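Long-range contact in pumilio homolog 23 (Arabidopsis thaliana, PDB 5WZJ), which binds RNA sequence-specifically through pumilio repeats packed into a right-handed superhelix, recognising 18S rRNA and probably regulating translation and mRNA stability: residues 472-476 / 507-512. Residues are numbered along the deposited sequence; the frame is centred on the assembly and turned at random.
With nucleotides of chain B.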
loop_
_atom_site.group_PDB
_atom_site.type_symbol
_atom_site.label_atom_id
_atom_site.label_comp_id
_atom_site.label_asym_id
_atom_site.label_seq_id
_atom_site.Cartn_x
_atom_site.Cartn_y
_atom_site.Cartn_z
ATOM N N ILE A 472 13.997 -12.453 12.232
ATOM C CA ILE A 472 15.057 -13.461 12.165
ATOM C C ILE A 472 15.664 -13.530 10.765
ATOM O O ILE A 472 16.892 -13.583 10.604
ATOM C CB ILE A 472 14.510 -14.826 12.628
ATOM C CG1 ILE A 472 14.238 -14.779 14.137
ATOM C CG2 ILE A 472 15.493 -15.963 12.283
ATOM C CD1 ILE A 472 13.594 -16.035 14.663
ATOM N N GLU A 473 14.821 -13.488 9.725
ATOM C CA GLU A 473 15.327 -13.601 8.362
ATOM C C GLU A 473 16.148 -12.381 7.977
ATOM O O GLU A 473 17.150 -12.503 7.263
ATOM C CB GLU A 473 14.167 -13.812 7.378
ATOM C CG GLU A 473 13.555 -15.212 7.473
ATOM C CD GLU A 473 12.218 -15.329 6.756
ATOM O OE1 GLU A 473 11.939 -14.514 5.845
ATOM O OE2 GLU A 473 11.443 -16.233 7.119
ATOM N N ALA A 474 15.744 -11.198 8.438
ATOM C CA ALA A 474 16.544 -10.010 8.170
ATOM C C ALA A 474 17.906 -10.104 8.859
ATOM O O ALA A 474 18.929 -9.713 8.282
ATOM C CB ALA A 474 15.789 -8.753 8.621
ATOM N N PHE A 475 17.937 -10.612 10.096
ATOM C CA PHE A 475 19.216 -10.849 10.767
ATOM C C PHE A 475 20.078 -11.847 9.996
ATOM O O PHE A 475 21.281 -11.635 9.826
ATOM C CB PHE A 475 18.979 -11.346 12.193
ATOM C CG PHE A 475 20.197 -11.967 12.836
ATOM C CD1 PHE A 475 21.253 -11.178 13.258
ATOM C CD2 PHE A 475 20.254 -13.337 13.065
ATOM C CE1 PHE A 475 22.369 -11.747 13.872
ATOM C CE2 PHE A 475 21.362 -13.916 13.684
ATOM C CZ PHE A 475 22.427 -13.114 14.070
ATOM N N LEU A 476 19.483 -12.950 9.540
ATOM C CA LEU A 476 20.240 -13.938 8.771
ATOM C C LEU A 476 20.821 -13.349 7.489
ATOM O O LEU A 476 21.890 -13.785 7.032
ATOM C CB LEU A 476 19.348 -15.142 8.458
ATOM C CG LEU A 476 18.995 -15.982 9.697
ATOM C CD1 LEU A 476 18.199 -17.200 9.290
ATOM C CD2 LEU A 476 20.265 -16.418 10.429
ATOM N N PHE A 507 9.557 -20.464 5.301
ATOM C CA PHE A 507 10.594 -19.610 4.727
ATOM C C PHE A 507 11.794 -19.524 5.655
ATOM O O PHE A 507 12.939 -19.478 5.197
ATOM C CB PHE A 507 10.062 -18.198 4.466
ATOM C CG PHE A 507 9.039 -18.108 3.358
ATOM C CD1 PHE A 507 7.682 -18.262 3.630
ATOM C CD2 PHE A 507 9.431 -17.820 2.060
ATOM C CE1 PHE A 507 6.745 -18.158 2.620
ATOM C CE2 PHE A 507 8.501 -17.715 1.048
ATOM C CZ PHE A 507 7.156 -17.883 1.328
ATOM N N THR A 508 11.544 -19.470 6.964
ATOM C CA THR A 508 12.638 -19.386 7.922
ATOM C C THR A 508 13.481 -20.658 7.908
ATOM O O THR A 508 14.714 -20.591 7.994
ATOM C CB THR A 508 12.083 -19.102 9.319
ATOM O OG1 THR A 508 11.214 -17.958 9.266
ATOM C CG2 THR A 508 13.216 -18.836 10.307
ATOM N N VAL A 509 12.842 -21.828 7.785
ATOM C CA VAL A 509 13.597 -23.077 7.662
ATOM C C VAL A 509 14.530 -23.014 6.457
ATOM O O VAL A 509 15.714 -23.361 6.541
ATOM C CB VAL A 509 12.640 -24.279 7.565
ATOM C CG1 VAL A 509 13.427 -25.558 7.291
ATOM C CG2 VAL A 509 11.825 -24.411 8.844
ATOM N N GLU A 510 13.999 -22.565 5.320
ATOM C CA GLU A 510 14.784 -22.406 4.100
ATOM C C GLU A 510 16.000 -21.522 4.319
ATOM O O GLU A 510 17.093 -21.816 3.825
ATOM C CB GLU A 510 13.928 -21.760 3.023
ATOM C CG GLU A 510 13.320 -22.642 2.003
ATOM C CD GLU A 510 12.408 -21.832 1.118
ATOM O OE1 GLU A 510 11.254 -21.568 1.541
ATOM O OE2 GLU A 510 12.873 -21.405 0.037
ATOM N N LYS A 511 15.800 -20.375 4.966
ATOM C CA LYS A 511 16.885 -19.412 5.076
ATOM C C LYS A 511 17.891 -19.827 6.141
ATOM O O LYS A 511 19.084 -19.541 6.000
ATOM C CB LYS A 511 16.302 -18.018 5.327
ATOM C CG LYS A 511 15.336 -17.642 4.200
ATOM C CD LYS A 511 14.895 -16.202 4.209
ATOM C CE LYS A 511 13.899 -15.945 3.070
ATOM N NZ LYS A 511 13.361 -14.556 3.080
ATOM N N CYS A 512 17.442 -20.519 7.187
ATOM C CA CYS A 512 18.388 -21.168 8.090
ATOM C C CYS A 512 19.214 -22.203 7.347
ATOM O O CYS A 512 20.449 -22.219 7.443
ATOM C CB CYS A 512 17.655 -21.829 9.256
ATOM S SG CYS A 512 16.978 -20.675 10.466
ATOM P P G B 2 1.455 -16.193 -0.156
ATOM O OP1 G B 2 0.074 -15.652 -0.240
ATOM O OP2 G B 2 2.471 -15.802 -1.163
ATOM O "O5'" G B 2 2.000 -15.776 1.282
ATOM C "C5'" G B 2 1.528 -16.418 2.458
ATOM C "C4'" G B 2 2.220 -15.876 3.685
ATOM O "O4'" G B 2 3.622 -16.223 3.667
ATOM C "C3'" G B 2 2.202 -14.364 3.836
ATOM O "O3'" G B 2 0.994 -13.951 4.452
ATOM C "C2'" G B 2 3.446 -14.067 4.685
ATOM O "O2'" G B 2 3.122 -14.067 6.070
ATOM C "C1'" G B 2 4.359 -15.271 4.388
ATOM N N9 G B 2 5.599 -14.945 3.657
ATOM C C8 G B 2 5.817 -14.577 2.344
ATOM N N7 G B 2 7.089 -14.387 2.070
ATOM C C5 G B 2 7.741 -14.648 3.277
ATOM C C6 G B 2 9.118 -14.613 3.633
ATOM O O6 G B 2 10.085 -14.326 2.926
ATOM N N1 G B 2 9.321 -14.948 4.972
ATOM C C2 G B 2 8.333 -15.270 5.863
ATOM N N2 G B 2 8.716 -15.571 7.108
ATOM N N3 G B 2 7.046 -15.317 5.550
ATOM C C4 G B 2 6.834 -14.994 4.254
ATOM O "O5'" G B 1 2.273 -18.876 -3.600
ATOM C "C5'" G B 1 1.291 -19.558 -2.831
ATOM C "C4'" G B 1 1.767 -19.822 -1.423
ATOM O "O4'" G B 1 2.838 -20.804 -1.442
ATOM C "C3'" G B 1 2.359 -18.629 -0.677
ATOM O "O3'" G B 1 1.361 -17.801 -0.089
ATOM C "C2'" G B 1 3.276 -19.294 0.347
ATOM O "O2'" G B 1 2.531 -19.754 1.465
ATOM C "C1'" G B 1 3.782 -20.516 -0.432
ATOM N N9 G B 1 5.094 -20.269 -1.062
ATOM C C8 G B 1 5.344 -19.682 -2.285
ATOM N N7 G B 1 6.617 -19.589 -2.569
ATOM C C5 G B 1 7.250 -20.147 -1.461
ATOM C C6 G B 1 8.634 -20.325 -1.187
ATOM O O6 G B 1 9.601 -20.013 -1.899
ATOM N N1 G B 1 8.837 -20.930 0.057
ATOM C C2 G B 1 7.843 -21.315 0.929
ATOM N N2 G B 1 8.250 -21.877 2.081
ATOM N N3 G B 1 6.546 -21.154 0.684
ATOM C C4 G B 1 6.325 -20.570 -0.519
#
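Glu473 reaches from helix 468-477 toward helix 503-514, where Thr508 and Lys511 take hold of its carboxylate. Its chain runs extended beyond CG (chi2 166°), carrying both oxygens to the Watson-Crick edge of G2 of chain B. Glu473 OE1 accepts from N1 of G2 at 2.8 Å, nearly straight at 165°, while Glu473 OE2 accepts from N2 of the same base. Thr508 OG1 donates to the anti lone pair of Glu473 OE2 at 2.8 Å, which helps fix the carboxylate's rotation. Lys511 crosses Glu473 at about a right angle; Lys511 NZ comes from above the carboxylate plane to make a salt bridge with Glu473 OE1 (3.1 Å) and also donates to guanine O6. The Phe507 ring lies between the bases: G2 covers the centre of one face, and G1 of chain B the opposite face, offset toward the rim. Glu510 OE1 accepts from both N1 and N2 of G1. Behind this polar front, Leu476 CD1 rests on Cys512 SG at 3.9 Å, joining Pumilio repeats 7 and 8. With an alanine at Glu473, G2 would probably lose these acceptors, and Thr508 and Lys511 their carboxylate partner. Acceptors facing N1 and N2, with a donor at O6, are consistent with specific reading of guanine.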